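Local coordinates for ABC transporter, ATP binding protein (Sulfolobus solfataricus, PDB 1OXU), which couples ATP hydrolysis to glucose uptake as the nucleotide-binding subunit of the archaeal ABC transporter complex GlcSTUV, at residues G43-M48 with L163-F168; Q89-Y94 with Q145-A150; N8-F13 with A20-N25; N245-K250 with S320-F325. All coordinates share one frame; numbering follows the deposited sequence.

Contact 1 (G43-M48 with L163-F168). With MG (magnesium ion), chain D; ADP (adenosine-5'-diphosphate), chain B.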
# COMPACT_ATOMS: atom_id res chain seq x y z
N GLY A 43 0.60 -7.64 10.03
CA GLY A 43 -0.74 -8.04 10.44
C GLY A 43 -1.82 -7.78 9.40
O GLY A 43 -3.02 -7.78 9.70
N LYS A 44 -1.39 -7.57 8.16
CA LYS A 44 -2.29 -7.26 7.06
C LYS A 44 -3.31 -8.37 6.82
O LYS A 44 -4.51 -8.11 6.77
CB LYS A 44 -1.50 -6.98 5.77
CG LYS A 44 -0.51 -5.81 5.86
CD LYS A 44 0.23 -5.57 4.53
CE LYS A 44 0.99 -6.80 4.06
NZ LYS A 44 2.16 -7.16 4.95
N THR A 45 -2.83 -9.60 6.68
CA THR A 45 -3.73 -10.72 6.43
C THR A 45 -4.66 -10.97 7.62
O THR A 45 -5.85 -11.26 7.45
CB THR A 45 -2.93 -11.98 6.05
OG1 THR A 45 -2.39 -11.81 4.73
CG2 THR A 45 -3.86 -13.18 5.90
N THR A 46 -4.12 -10.87 8.83
CA THR A 46 -4.95 -11.04 10.01
C THR A 46 -6.12 -10.05 9.96
O THR A 46 -7.27 -10.41 10.23
CB THR A 46 -4.14 -10.82 11.30
OG1 THR A 46 -3.11 -11.82 11.40
CG2 THR A 46 -5.01 -11.08 12.53
N PHE A 47 -5.80 -8.81 9.61
CA PHE A 47 -6.81 -7.75 9.52
C PHE A 47 -7.87 -8.12 8.49
O PHE A 47 -9.07 -8.08 8.77
CB PHE A 47 -6.14 -6.42 9.17
CG PHE A 47 -7.09 -5.27 8.98
CD1 PHE A 47 -7.68 -4.64 10.07
CD2 PHE A 47 -7.40 -4.82 7.71
CE1 PHE A 47 -8.55 -3.59 9.90
CE2 PHE A 47 -8.27 -3.76 7.53
CZ PHE A 47 -8.85 -3.14 8.63
N MET A 48 -7.43 -8.50 7.29
CA MET A 48 -8.37 -8.83 6.22
C MET A 48 -9.26 -10.03 6.59
O MET A 48 -10.44 -10.07 6.28
CB MET A 48 -7.57 -9.14 4.96
CG MET A 48 -6.88 -7.90 4.38
SD MET A 48 -8.07 -6.72 3.72
CE MET A 48 -8.08 -7.30 2.02
N LEU A 163 -12.47 -7.64 -1.14
CA LEU A 163 -11.22 -7.68 -0.39
C LEU A 163 -10.08 -8.29 -1.21
O LEU A 163 -10.20 -9.40 -1.72
CB LEU A 163 -11.38 -8.48 0.91
CG LEU A 163 -12.58 -8.11 1.78
CD1 LEU A 163 -12.74 -9.10 2.95
CD2 LEU A 163 -12.47 -6.67 2.28
N LEU A 164 -8.98 -7.55 -1.32
CA LEU A 164 -7.82 -8.01 -2.06
C LEU A 164 -6.61 -8.09 -1.16
O LEU A 164 -6.17 -7.08 -0.62
CB LEU A 164 -7.52 -7.07 -3.23
CG LEU A 164 -8.38 -7.22 -4.48
CD1 LEU A 164 -9.76 -7.74 -4.14
CD2 LEU A 164 -8.45 -5.91 -5.25
N ASP A 165 -6.07 -9.28 -1.00
CA ASP A 165 -4.88 -9.46 -0.18
C ASP A 165 -3.67 -9.76 -1.05
O ASP A 165 -3.46 -10.90 -1.45
CB ASP A 165 -5.10 -10.57 0.85
CG ASP A 165 -3.96 -10.67 1.84
OD1 ASP A 165 -2.96 -9.92 1.70
OD2 ASP A 165 -3.98 -11.46 2.81
N GLU A 166 -2.88 -8.72 -1.33
CA GLU A 166 -1.68 -8.87 -2.15
C GLU A 166 -1.94 -9.69 -3.40
O GLU A 166 -1.24 -10.67 -3.65
CB GLU A 166 -0.58 -9.56 -1.34
CG GLU A 166 -0.08 -8.76 -0.16
CD GLU A 166 1.24 -9.28 0.36
OE1 GLU A 166 2.13 -9.58 -0.46
OE2 GLU A 166 1.40 -9.39 1.59
N PRO A 167 -2.90 -9.26 -4.19
CA PRO A 167 -3.38 -9.99 -5.37
C PRO A 167 -2.44 -9.97 -6.57
O PRO A 167 -2.39 -10.96 -7.30
CB PRO A 167 -4.66 -9.23 -5.70
CG PRO A 167 -4.25 -7.83 -5.41
CD PRO A 167 -3.61 -7.97 -4.03
N PHE A 168 -1.72 -8.87 -6.79
CA PHE A 168 -0.84 -8.72 -7.95
C PHE A 168 0.50 -9.42 -7.79
O PHE A 168 1.54 -8.85 -8.12
CB PHE A 168 -0.57 -7.24 -8.22
CG PHE A 168 -1.79 -6.37 -8.17
CD1 PHE A 168 -1.82 -5.23 -7.37
CD2 PHE A 168 -2.91 -6.67 -8.93
CE1 PHE A 168 -2.94 -4.42 -7.32
CE2 PHE A 168 -4.04 -5.85 -8.88
CZ PHE A 168 -4.05 -4.74 -8.08
MG MG D . -0.24 -11.43 4.55
PB ADP B . 1.15 -9.97 7.11
O1B ADP B . 1.16 -8.50 7.17
O2B ADP B . 0.01 -10.45 6.21
O3B ADP B . 2.48 -10.48 6.54
PA ADP B . -0.02 -11.58 9.24
O1A ADP B . -1.34 -10.93 9.48
O2A ADP B . -0.14 -12.85 8.39
O3A ADP B . 1.02 -10.49 8.65
O5' ADP B . 0.63 -11.97 10.65
C5' ADP B . 0.86 -11.02 11.67
C4' ADP B . 1.50 -11.71 12.87
O4' ADP B . 0.58 -12.64 13.44
C3' ADP B . 2.73 -12.49 12.46
O3' ADP B . 3.66 -12.46 13.52
C2' ADP B . 2.21 -13.90 12.30
O2' ADP B . 3.21 -14.84 12.59
C1' ADP B . 1.10 -13.95 13.35
N9 ADP B . 0.05 -14.88 12.94
C8 ADP B . -0.84 -14.74 11.90
N7 ADP B . -1.63 -15.83 11.88
C5 ADP B . -1.26 -16.66 12.88
C6 ADP B . -1.74 -17.90 13.29
N6 ADP B . -2.94 -18.33 12.91
N1 ADP B . -1.13 -18.50 14.37
C2 ADP B . -0.07 -17.90 15.03
N3 ADP B . 0.39 -16.68 14.61
C4 ADP B . -0.20 -16.07 13.55
O HOH W 1 3.40 -8.65 3.15
O HOH W 2 -0.58 -9.87 3.32
O HOH W 3 1.91 -11.22 4.01
O HOH W 4 -0.28 -12.91 2.89
O HOH W 5 0.02 -13.24 5.77

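Contact 2 (Q89-Y94 with Q145-A150)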
# COMPACT_ATOMS: atom_id res chain seq x y z
N GLN A 89 -3.88 -13.66 -1.43
CA GLN A 89 -2.55 -13.97 -1.96
C GLN A 89 -2.38 -15.43 -2.37
O GLN A 89 -1.66 -15.74 -3.32
CB GLN A 89 -1.46 -13.59 -0.95
CG GLN A 89 -0.04 -13.76 -1.48
CD GLN A 89 1.01 -13.70 -0.39
OE1 GLN A 89 1.63 -14.71 -0.06
NE2 GLN A 89 1.21 -12.51 0.17
N THR A 90 -3.06 -16.33 -1.65
CA THR A 90 -2.95 -17.76 -1.90
C THR A 90 -3.96 -18.22 -2.93
O THR A 90 -3.91 -19.35 -3.41
CB THR A 90 -3.13 -18.55 -0.59
OG1 THR A 90 -4.29 -18.06 0.10
CG2 THR A 90 -2.00 -18.24 0.39
N TRP A 91 -4.88 -17.32 -3.28
CA TRP A 91 -5.92 -17.63 -4.25
C TRP A 91 -5.42 -18.55 -5.35
O TRP A 91 -4.27 -18.47 -5.78
CB TRP A 91 -6.48 -16.35 -4.87
CG TRP A 91 -5.62 -15.78 -5.98
CD1 TRP A 91 -4.62 -14.87 -5.85
CD2 TRP A 91 -5.72 -16.07 -7.38
NE1 TRP A 91 -4.08 -14.57 -7.08
CE2 TRP A 91 -4.74 -15.30 -8.04
CE3 TRP A 91 -6.53 -16.91 -8.15
CZ2 TRP A 91 -4.55 -15.34 -9.42
CZ3 TRP A 91 -6.35 -16.94 -9.52
CH2 TRP A 91 -5.37 -16.17 -10.14
N ALA A 92 -6.31 -19.43 -5.80
CA ALA A 92 -6.03 -20.30 -6.93
C ALA A 92 -7.34 -20.77 -7.56
O ALA A 92 -8.35 -20.98 -6.87
CB ALA A 92 -5.20 -21.50 -6.48
N LEU A 93 -7.34 -20.90 -8.88
CA LEU A 93 -8.50 -21.43 -9.58
C LEU A 93 -8.41 -22.93 -9.50
O LEU A 93 -7.31 -23.48 -9.46
CB LEU A 93 -8.47 -21.00 -11.04
CG LEU A 93 -8.55 -19.49 -11.26
CD1 LEU A 93 -8.41 -19.19 -12.74
CD2 LEU A 93 -9.87 -18.95 -10.71
N TYR A 94 -9.55 -23.61 -9.46
CA TYR A 94 -9.52 -25.07 -9.49
C TYR A 94 -9.07 -25.43 -10.91
O TYR A 94 -9.78 -25.15 -11.88
CB TYR A 94 -10.90 -25.65 -9.22
CG TYR A 94 -11.33 -25.66 -7.77
CD1 TYR A 94 -11.97 -24.56 -7.21
CD2 TYR A 94 -11.12 -26.77 -6.97
CE1 TYR A 94 -12.38 -24.57 -5.88
CE2 TYR A 94 -11.52 -26.79 -5.65
CZ TYR A 94 -12.15 -25.69 -5.11
OH TYR A 94 -12.54 -25.72 -3.79
N GLN A 145 -6.37 -13.23 -18.07
CA GLN A 145 -7.67 -13.89 -18.05
C GLN A 145 -7.90 -14.65 -16.74
O GLN A 145 -9.01 -14.69 -16.22
CB GLN A 145 -7.82 -14.81 -19.27
CG GLN A 145 -8.04 -14.05 -20.56
CD GLN A 145 -7.91 -14.91 -21.78
OE1 GLN A 145 -7.19 -15.90 -21.77
NE2 GLN A 145 -8.62 -14.55 -22.84
N GLN A 146 -6.84 -15.24 -16.20
CA GLN A 146 -6.94 -15.95 -14.94
C GLN A 146 -7.42 -15.00 -13.83
O GLN A 146 -8.35 -15.33 -13.09
CB GLN A 146 -5.62 -16.67 -14.59
CG GLN A 146 -5.27 -17.77 -15.62
CD GLN A 146 -3.92 -18.45 -15.38
OE1 GLN A 146 -3.57 -19.41 -16.08
NE2 GLN A 146 -3.15 -17.95 -14.42
N GLN A 147 -6.80 -13.83 -13.74
CA GLN A 147 -7.21 -12.83 -12.75
C GLN A 147 -8.67 -12.40 -12.97
O GLN A 147 -9.42 -12.20 -12.01
CB GLN A 147 -6.29 -11.61 -12.78
CG GLN A 147 -4.88 -11.86 -12.24
CD GLN A 147 -4.85 -12.08 -10.73
OE1 GLN A 147 -4.67 -13.20 -10.27
NE2 GLN A 147 -5.04 -11.00 -9.97
N ARG A 148 -9.07 -12.24 -14.22
CA ARG A 148 -10.44 -11.86 -14.53
C ARG A 148 -11.42 -12.94 -14.04
O ARG A 148 -12.50 -12.63 -13.53
CB ARG A 148 -10.62 -11.60 -16.03
CG ARG A 148 -10.11 -10.23 -16.49
CD ARG A 148 -9.92 -10.09 -18.00
NE ARG A 148 -9.32 -8.81 -18.35
CZ ARG A 148 -10.01 -7.69 -18.58
NH1 ARG A 148 -11.33 -7.70 -18.52
NH2 ARG A 148 -9.37 -6.57 -18.87
N VAL A 149 -11.02 -14.20 -14.17
CA VAL A 149 -11.86 -15.30 -13.69
C VAL A 149 -11.93 -15.28 -12.18
O VAL A 149 -13.01 -15.46 -11.61
CB VAL A 149 -11.37 -16.68 -14.19
CG1 VAL A 149 -12.09 -17.82 -13.44
CG2 VAL A 149 -11.61 -16.82 -15.68
N ALA A 150 -10.81 -15.03 -11.51
CA ALA A 150 -10.82 -14.94 -10.05
C ALA A 150 -11.70 -13.79 -9.56
O ALA A 150 -12.39 -13.91 -8.56
CB ALA A 150 -9.41 -14.83 -9.47

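Contact 3 (N8-F13 with A20-N25). With ADP (adenosine-5'-diphosphate), chain B.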
# COMPACT_ATOMS: atom_id res chain seq x y z
N ASN A 8 -11.25 -0.24 18.05
CA ASN A 8 -10.36 -0.83 19.05
C ASN A 8 -10.14 -2.32 18.83
O ASN A 8 -10.22 -3.09 19.78
CB ASN A 8 -10.96 -0.66 20.45
CG ASN A 8 -11.25 0.78 20.80
OD1 ASN A 8 -10.44 1.67 20.54
ND2 ASN A 8 -12.41 1.01 21.40
N VAL A 9 -9.87 -2.73 17.60
CA VAL A 9 -9.68 -4.14 17.33
C VAL A 9 -8.26 -4.63 17.61
O VAL A 9 -7.29 -4.09 17.08
CB VAL A 9 -10.08 -4.51 15.89
CG1 VAL A 9 -9.55 -5.90 15.53
CG2 VAL A 9 -11.61 -4.46 15.75
N SER A 10 -8.16 -5.66 18.45
CA SER A 10 -6.90 -6.31 18.76
C SER A 10 -7.03 -7.80 18.46
O SER A 10 -8.12 -8.35 18.51
CB SER A 10 -6.53 -6.11 20.23
OG SER A 10 -6.11 -4.78 20.50
N LYS A 11 -5.91 -8.45 18.16
CA LYS A 11 -5.91 -9.88 17.87
C LYS A 11 -4.62 -10.50 18.38
O LYS A 11 -3.53 -10.07 18.01
CB LYS A 11 -6.06 -10.14 16.37
CG LYS A 11 -5.92 -11.62 16.00
CD LYS A 11 -7.10 -12.43 16.52
CE LYS A 11 -6.94 -13.92 16.22
NZ LYS A 11 -8.11 -14.72 16.69
N VAL A 12 -4.74 -11.51 19.24
CA VAL A 12 -3.55 -12.15 19.78
C VAL A 12 -3.43 -13.60 19.31
O VAL A 12 -4.43 -14.23 18.99
CB VAL A 12 -3.50 -12.09 21.32
CG1 VAL A 12 -3.56 -10.63 21.80
CG2 VAL A 12 -4.63 -12.91 21.94
N PHE A 13 -2.20 -14.09 19.25
CA PHE A 13 -1.93 -15.48 18.90
C PHE A 13 -0.99 -16.05 19.97
O PHE A 13 -0.51 -15.31 20.83
CB PHE A 13 -1.29 -15.61 17.52
CG PHE A 13 -2.23 -15.32 16.37
CD1 PHE A 13 -2.05 -14.20 15.57
CD2 PHE A 13 -3.28 -16.18 16.09
CE1 PHE A 13 -2.91 -13.93 14.51
CE2 PHE A 13 -4.16 -15.92 15.04
CZ PHE A 13 -3.98 -14.80 14.25
N ALA A 20 -0.82 -9.54 17.16
CA ALA A 20 -0.79 -9.31 15.72
C ALA A 20 -1.45 -8.00 15.33
O ALA A 20 -1.03 -7.35 14.37
CB ALA A 20 -1.44 -10.48 14.98
N LEU A 21 -2.49 -7.63 16.05
CA LEU A 21 -3.16 -6.35 15.83
C LEU A 21 -3.37 -5.69 17.19
O LEU A 21 -3.85 -6.33 18.13
CB LEU A 21 -4.51 -6.53 15.09
CG LEU A 21 -4.53 -7.03 13.64
CD1 LEU A 21 -5.98 -7.24 13.13
CD2 LEU A 21 -3.81 -6.06 12.72
N ASP A 22 -3.04 -4.41 17.29
CA ASP A 22 -3.12 -3.72 18.58
C ASP A 22 -3.95 -2.44 18.54
O ASP A 22 -3.47 -1.40 18.05
CB ASP A 22 -1.71 -3.39 19.07
CG ASP A 22 -1.69 -2.76 20.45
OD1 ASP A 22 -0.59 -2.47 20.94
OD2 ASP A 22 -2.72 -2.51 21.13
N ASN A 23 -5.17 -2.50 19.06
CA ASN A 23 -6.05 -1.34 19.14
C ASN A 23 -6.25 -0.58 17.83
O ASN A 23 -6.11 0.63 17.77
CB ASN A 23 -5.54 -0.38 20.22
CG ASN A 23 -5.88 -0.85 21.62
OD1 ASN A 23 -5.00 -1.15 22.42
ND2 ASN A 23 -7.18 -0.93 21.91
N VAL A 24 -6.59 -1.32 16.78
CA VAL A 24 -6.78 -0.73 15.47
C VAL A 24 -8.12 0.02 15.37
O VAL A 24 -9.17 -0.50 15.73
CB VAL A 24 -6.64 -1.81 14.37
CG1 VAL A 24 -7.07 -1.28 13.01
CG2 VAL A 24 -5.19 -2.34 14.34
N ASN A 25 -8.07 1.26 14.91
CA ASN A 25 -9.27 2.07 14.72
C ASN A 25 -9.30 2.64 13.32
O ASN A 25 -8.35 3.28 12.87
CB ASN A 25 -9.33 3.22 15.73
CG ASN A 25 -9.57 2.76 17.14
OD1 ASN A 25 -10.65 2.27 17.48
ND2 ASN A 25 -8.56 2.91 17.99
PB ADP B . 1.15 -9.97 7.11
O1B ADP B . 1.16 -8.50 7.17
O2B ADP B . 0.01 -10.45 6.21
O3B ADP B . 2.48 -10.48 6.54
PA ADP B . -0.02 -11.58 9.24
O1A ADP B . -1.34 -10.93 9.48
O2A ADP B . -0.14 -12.85 8.39
O3A ADP B . 1.02 -10.49 8.65
O5' ADP B . 0.63 -11.97 10.65
C5' ADP B . 0.86 -11.02 11.67
C4' ADP B . 1.50 -11.71 12.87
O4' ADP B . 0.58 -12.64 13.44
C3' ADP B . 2.73 -12.49 12.46
O3' ADP B . 3.66 -12.46 13.52
C2' ADP B . 2.21 -13.90 12.30
O2' ADP B . 3.21 -14.84 12.59
C1' ADP B . 1.10 -13.95 13.35
N9 ADP B . 0.05 -14.88 12.94
C8 ADP B . -0.84 -14.74 11.90
N7 ADP B . -1.63 -15.83 11.88
C5 ADP B . -1.26 -16.66 12.88
C6 ADP B . -1.74 -17.90 13.29
N6 ADP B . -2.94 -18.33 12.91
N1 ADP B . -1.13 -18.50 14.37
C2 ADP B . -0.07 -17.90 15.03
N3 ADP B . 0.39 -16.68 14.61
C4 ADP B . -0.20 -16.07 13.55
O HOH W 6 -4.14 -4.32 22.30

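Contact 4 (N245-K250 with S320-F325)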
# COMPACT_ATOMS: atom_id res chain seq x y z
N ASN A 245 16.08 9.86 1.52
CA ASN A 245 17.40 9.90 2.12
C ASN A 245 17.25 10.10 3.63
O ASN A 245 16.59 11.04 4.07
CB ASN A 245 18.22 11.03 1.50
CG ASN A 245 18.54 10.78 0.04
OD1 ASN A 245 19.34 9.90 -0.27
ND2 ASN A 245 17.91 11.52 -0.85
N GLU A 246 17.83 9.20 4.43
CA GLU A 246 17.75 9.30 5.89
C GLU A 246 19.09 9.67 6.50
O GLU A 246 20.05 8.91 6.39
CB GLU A 246 17.29 7.98 6.52
CG GLU A 246 16.08 7.33 5.86
CD GLU A 246 15.69 6.03 6.54
OE1 GLU A 246 16.08 5.83 7.71
OE2 GLU A 246 14.99 5.22 5.91
N LEU A 247 19.16 10.83 7.16
CA LEU A 247 20.41 11.30 7.74
C LEU A 247 20.31 11.59 9.23
O LEU A 247 19.34 12.20 9.69
CB LEU A 247 20.90 12.57 7.03
CG LEU A 247 21.27 12.46 5.56
CD1 LEU A 247 22.08 11.20 5.32
CD2 LEU A 247 20.03 12.48 4.69
N GLU A 248 21.32 11.14 9.98
CA GLU A 248 21.43 11.39 11.41
C GLU A 248 22.35 12.57 11.66
O GLU A 248 23.46 12.61 11.12
CB GLU A 248 22.01 10.16 12.11
CG GLU A 248 21.02 9.33 12.90
CD GLU A 248 21.71 8.52 13.98
OE1 GLU A 248 21.76 7.28 13.86
OE2 GLU A 248 22.22 9.13 14.94
N GLY A 249 21.92 13.51 12.49
CA GLY A 249 22.74 14.68 12.76
C GLY A 249 22.58 15.28 14.15
O GLY A 249 21.68 14.92 14.91
N LYS A 250 23.48 16.20 14.48
CA LYS A 250 23.46 16.87 15.77
C LYS A 250 22.65 18.16 15.69
O LYS A 250 22.81 18.95 14.76
CB LYS A 250 24.87 17.16 16.26
N SER A 320 32.03 13.24 6.17
CA SER A 320 30.89 12.41 6.56
C SER A 320 30.77 11.22 5.63
O SER A 320 31.21 11.27 4.48
CB SER A 320 29.59 13.22 6.55
OG SER A 320 28.48 12.39 6.85
N GLU A 321 30.17 10.16 6.14
CA GLU A 321 29.97 8.93 5.37
C GLU A 321 28.52 8.84 4.92
O GLU A 321 28.18 8.02 4.06
CB GLU A 321 30.31 7.72 6.24
CG GLU A 321 31.79 7.46 6.40
CD GLU A 321 32.31 6.47 5.37
OE1 GLU A 321 32.45 6.86 4.19
OE2 GLU A 321 32.57 5.31 5.74
N GLU A 322 27.67 9.66 5.51
CA GLU A 322 26.25 9.66 5.18
C GLU A 322 26.06 9.86 3.68
O GLU A 322 26.73 10.67 3.06
CB GLU A 322 25.52 10.76 5.96
CG GLU A 322 25.39 10.46 7.44
CD GLU A 322 24.29 9.46 7.74
OE1 GLU A 322 23.84 9.40 8.91
OE2 GLU A 322 23.85 8.75 6.81
N GLU A 323 25.13 9.11 3.11
CA GLU A 323 24.86 9.19 1.68
C GLU A 323 23.58 9.95 1.39
O GLU A 323 22.63 9.92 2.16
CB GLU A 323 24.78 7.80 1.07
CG GLU A 323 26.10 7.05 1.04
CD GLU A 323 26.01 5.72 0.33
OE1 GLU A 323 24.88 5.19 0.21
OE2 GLU A 323 27.05 5.20 -0.09
N ILE A 324 23.58 10.65 0.26
CA ILE A 324 22.41 11.36 -0.23
C ILE A 324 22.35 11.12 -1.73
O ILE A 324 23.32 11.40 -2.44
CB ILE A 324 22.51 12.86 0.07
CG1 ILE A 324 22.56 13.11 1.57
CG2 ILE A 324 21.32 13.60 -0.54
CD1 ILE A 324 22.50 14.58 1.94
N PHE A 325 21.24 10.56 -2.21
CA PHE A 325 21.11 10.35 -3.65
C PHE A 325 19.95 11.14 -4.23
O PHE A 325 19.01 11.50 -3.52
CB PHE A 325 20.99 8.85 -3.99
CG PHE A 325 19.67 8.25 -3.63
CD1 PHE A 325 18.64 8.21 -4.56
CD2 PHE A 325 19.46 7.69 -2.38
CE1 PHE A 325 17.43 7.64 -4.24
CE2 PHE A 325 18.24 7.12 -2.05
CZ PHE A 325 17.23 7.10 -2.98
O HOH W 7 20.73 8.00 1.19
O HOH W 8 22.49 8.18 4.70

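Contact 1 (G43-M48 with L163-F168)
The hydroxyl OG1 of T45 is gripped from two directions: it coordinates the magnesium ion and donates a hydrogen bond to OD2 of D165, only 2.5 Å away. The bond lands on the syn lone pair of OD2, while OD1 of the same carboxylate accepts from a water in the metal shell. D165 therefore acts on the ion in the second shell, through one inner-shell hydroxyl and one inner-shell water. Turning T45 OG1 away from its own carbonyl carbon (chi1 -72°) brings it to the metal at 2.2 Å; ADP O2B and four waters complete an octahedral set of six ligands. This is the meeting of Walker A and Walker B. G43, at the N-cap, and the first turn of the helix direct successive backbone amides at the phosphates, with K44 N reaching ADP O1B at 2.9 Å and T46 N reaching O1A. K44 bends at chi3 and chi4, and its NZ returns to ADP O1B at 2.8 Å, where its charge is likely to offset that of the beta-phosphate. E166 OE2 stays 4.1 Å from K44 NZ, beyond a salt bridge, and a water joins the two; two metal-bound waters also donate to this carboxylate oxygen. One turn further along the helix, M48 CE rests 3.7 Å from L163 CB and 3.3 Å from L164 O. Helix segment 44-48 runs nearly antiparallel to strand segment 163-165, their axes 9.5 Å apart at closest approach; strand 161-165 lies between 84-87 and 193-198 in the central sheet, with helix 174-190 packing against L164 and F168.

Contact 2 (Q89-Y94 with Q145-A150)
W91 and L93, on the Q-loop that leaves strand 84-87, pack against helix 143-155, which begins within the LSGGQ signature and has Q145 as that motif's last residue. No hydrogen bond crosses between the segments, and the close contacts are mainly between carbons. A150 CB lies 3.7 Å from W91 CZ3 and makes an off-centre CH-pi contact with the six-membered ring, 4.1 Å from its centroid and 30° off its normal. The indole reaches this methyl from a crowded position, with W91 CG lying between its backbone N and carbonyl carbon (chi1 80°). At the edge of the same ring, in its plane, is L93 CG, so the two loop side chains also support each other. The contact thus ties the Q-loop to the helical subdomain characteristic of ABC ATPases, where N102 of helix 99-104 touches L93 and A99 and I103 touch V149. L93 forks over the helix: CD2 meets V149 CG1 at 3.7 Å, and CD1 comes 3.9 Å from Q146 O. Replacing L93 by an alanine would probably open a gap over V149 and leave the indole edge less supported. A92 O, between the two packed residues, accepts a hydrogen bond from R153 NH1.

Contact 3 (N8-F13 with A20-N25)
K11 O takes two backbone donors at once, A20 N at 2.9 Å and L21 N at 3.3 Å, because A20 and L21 both face K11 in a classic beta bulge. The donors approach differently: A20 N comes almost in line with the C=O bond (170°), whereas L21 N lies in the carbonyl plane on a lone pair. Two G1 bulges follow, in which N8 and V9 share V24, and N23 and V24 share V9. Their first residues, N8 and N23, take left-handed backbone angles, and the register slips by one between the V9-V24 and K11-L21 pairs. S10 fills the break. Its OG, set beside the backbone N (chi1 -73°), accepts from N23 N at 2.9 Å, and a water links it to D22 OD2. The segments belong to the hairpin 4-13/18-28, which opens the antiparallel subdomain of the ABC ATPase and carries the aromatic residue of the nucleotide site, consistent with an A-loop. F13 lies flat against the adenine, with ADP C5 3.4 Å above the ring plane over its centre. At the edge of that ring, F13 CE1 meets A20 CB at 3.8 Å, and the same methyl comes 3.3 Å from ADP O4'. K11 departs from the hairpin toward D55, its salt-bridge partner, while L21 packs on T46 and I50 of helix 44-52.

Contact 4 (N245-K250 with S320-F325)
The amide of N245 and the ring of F325 stand steeply to each other, planes 69° apart, with N245 ND2 over one ring face and OD1 nearer the rim, 3.1 Å from F325 CD2. R312 makes a cation-pi contact with the same ring. The pair joins two five-stranded antiparallel sheets of the C-terminal region, part of which matches an OB-related family: N245 lies on strand 245-252, F325 on the edge strand 324-328. The touching parts, 245-248 and 322-325, run nearly antiparallel, yet no backbone-to-backbone hydrogen bond links the segments; side chains do the joining. N245 imitates a strand neighbour. Its OD1 accepts from F325 N at 2.8 Å, a straight bond (171°) that arrives from above the amide plane, and its ND2 donates in plane to F325 O at 2.9 Å. ND2 also donates to I276 O, and OD1 takes a water shared with E323 O, so the amide works at both ends. A leucine replacing N245 would probably leave F325 N and F325 O without these mates and loosen the junction of the sheets. Further along, L247 CD2 meets I324 CG1 at 4.1 Å, while CD1 tucks against E322 CB at 3.5 Å. E322 bends at chi2 (-78°), bringing OE1 to E248 N at 3.2 Å. The backbone N of E322 in turn donates to S320 OG at 3.1 Å, forming an ST turn.

From the N terminus, contact 3 closes first, a short hairpin of strands 4-13 and 18-28 in the antiparallel subdomain. Contact 1 opens next, at helix 44-52, and closes only at strand 161-165 of the central sheet; nested inside that long loop, contact 2 binds the Q-loop to the helical subdomain. Contacts 1 and 3 meet around ADP, where T46 and F47 touch K11, F13 and L21. Contacts 1 and 2 meet where E166 and D165 pack on Q89. Contact 4 follows in series, joining the two C-terminal sheets; its nearest atoms are about 18 Å from contact 1, and its centre lies about 44 Å from that of contact 2.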